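PDB 6CDX: cystine knot (fluoropropylated) from Momordica cochinchinensis, which binds integrin alpha v beta 6 as a trypsin-inhibitor-derived knottin, bearing a fluoropropionyl group for use as an imaging tracer. Local coordinates for residues C3-R8 with G26-R31. Numbering follows the deposited sequence.
Sequences CILNGR and GACICR
The Cys3-Cys28 disulfide, joining the first and fourth cysteines, is one of the three bridges of the inhibitor cystine knot of the squash-family trypsin inhibitors. In this fold the I-IV and II-V disulfides, here Cys3-Cys28 and Cys18-Cys30, close a ring with the backbone between them, and the III-VI bridge Cys24-Cys36 threads it. Cys3 SG lies 2.1 Å from Cys28 SG, with a right-handed C-S-S-C torsion of 107°. The two halves reach the bond differently: Cys3 swings its sulfur anti to its own backbone N (chi1 169°), whereas Cys28 holds SG anti to its carbonyl carbon. Neither segment is a strand, and no hydrogen bond joins them directly, although a backbone hydrogen bond between Ala27 and Gly2, the residue just before Cys3, adds a polar tie beside the disulfide.

Cys28 SG lies against the turn that Cys3 opens. It meets the turn's backbone first, 3.7 Å from Ile4 N and 3.9 Å from Leu5 N. Leu5 lies alongside it, with CB, CG and CD1 each near 4.0 Å from Cys28 SG, and the same leucine continues onto Phe16 and Cys36. The type I turn from Cys3 to Asn6 is closed by Asn6 N to Cys3 O, at 3.2 Å. Farther along, Arg8 folds back so that NH2 donates to Ile4 O at 3.0 Å, reaching it from above the carbonyl plane while the oxygen lies in the guanidinium plane.

A covalent link whose sulfur rests against both turn backbone and leucine thus anchors to the knot the start of the loop bearing Arg8 and its salt-bridge partner Asp10, probably part of the integrin-binding epitope.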
# COMPACT_ATOMS: atom_id res chain seq x y z
N CYS A 3 2.65 9.01 -1.14
CA CYS A 3 2.07 7.71 -0.81
C CYS A 3 1.66 7.79 0.65
O CYS A 3 2.52 7.81 1.55
CB CYS A 3 3.14 6.63 -0.96
SG CYS A 3 2.63 5.02 -0.27
N ILE A 4 0.35 7.72 0.88
CA ILE A 4 -0.18 7.86 2.22
C ILE A 4 0.15 6.73 3.14
O ILE A 4 -0.11 6.80 4.36
CB ILE A 4 -1.73 8.05 2.18
CG1 ILE A 4 -2.47 6.80 1.69
CG2 ILE A 4 -2.16 9.31 1.45
CD1 ILE A 4 -4.01 6.81 1.68
N LEU A 5 0.70 5.65 2.63
CA LEU A 5 1.05 4.47 3.44
C LEU A 5 2.46 4.50 3.96
O LEU A 5 2.79 3.69 4.83
CB LEU A 5 0.76 3.22 2.64
CG LEU A 5 -0.75 3.11 2.18
CD1 LEU A 5 -0.85 1.89 1.29
CD2 LEU A 5 -1.65 3.01 3.40
N ASN A 6 3.32 5.39 3.45
CA ASN A 6 4.68 5.41 3.94
C ASN A 6 4.72 5.99 5.33
O ASN A 6 4.13 7.02 5.61
CB ASN A 6 5.55 6.34 3.09
CG ASN A 6 5.85 5.84 1.67
OD1 ASN A 6 5.74 4.65 1.36
ND2 ASN A 6 6.30 6.77 0.84
N GLY A 7 5.47 5.35 6.23
CA GLY A 7 5.78 5.96 7.51
C GLY A 7 4.72 5.85 8.58
O GLY A 7 4.83 6.55 9.57
N ARG A 8 3.75 4.98 8.48
CA ARG A 8 2.71 4.88 9.45
C ARG A 8 2.83 3.65 10.37
O ARG A 8 3.39 2.64 9.94
CB ARG A 8 1.34 4.96 8.84
CG ARG A 8 1.00 3.94 7.91
CD ARG A 8 -0.08 4.39 6.98
NE ARG A 8 -1.34 4.61 7.64
CZ ARG A 8 -2.44 5.20 7.17
NH1 ARG A 8 -3.56 5.10 7.88
NH2 ARG A 8 -2.43 5.96 6.09
N GLY A 26 -2.29 6.62 -4.78
CA GLY A 26 -1.20 7.59 -5.04
C GLY A 26 -0.05 7.00 -5.82
O GLY A 26 -0.27 6.29 -6.80
N ALA A 27 1.18 7.15 -5.31
CA ALA A 27 2.35 6.51 -5.86
C ALA A 27 2.81 5.34 -4.98
O ALA A 27 3.97 4.91 -5.06
CB ALA A 27 3.44 7.51 -6.10
N CYS A 28 1.95 4.86 -4.10
CA CYS A 28 2.23 3.62 -3.33
C CYS A 28 2.47 2.47 -4.25
O CYS A 28 1.97 2.48 -5.43
CB CYS A 28 1.14 3.34 -2.35
SG CYS A 28 0.80 4.65 -1.13
N ILE A 29 3.17 1.44 -3.78
CA ILE A 29 3.48 0.25 -4.58
C ILE A 29 3.02 -1.00 -3.82
O ILE A 29 2.82 -0.99 -2.61
CB ILE A 29 4.94 0.23 -4.99
CG1 ILE A 29 5.86 0.17 -3.81
CG2 ILE A 29 5.23 1.38 -5.88
CD1 ILE A 29 7.29 -0.04 -4.27
N CYS A 30 2.89 -2.08 -4.56
CA CYS A 30 2.39 -3.32 -3.99
C CYS A 30 3.57 -4.00 -3.31
O CYS A 30 4.74 -3.98 -3.82
CB CYS A 30 1.62 -4.11 -5.03
SG CYS A 30 0.71 -5.49 -4.36
N ARG A 31 3.41 -4.45 -2.06
CA ARG A 31 4.53 -5.07 -1.37
C ARG A 31 4.31 -6.58 -1.35
O ARG A 31 3.30 -7.13 -1.72
CB ARG A 31 4.69 -4.44 0.02
CG ARG A 31 4.75 -2.91 0.00
CD ARG A 31 5.67 -2.29 -0.99
NE ARG A 31 7.07 -2.35 -0.70
CZ ARG A 31 8.00 -2.66 -1.64
NH1 ARG A 31 9.29 -2.60 -1.31
NH2 ARG A 31 7.70 -3.12 -2.83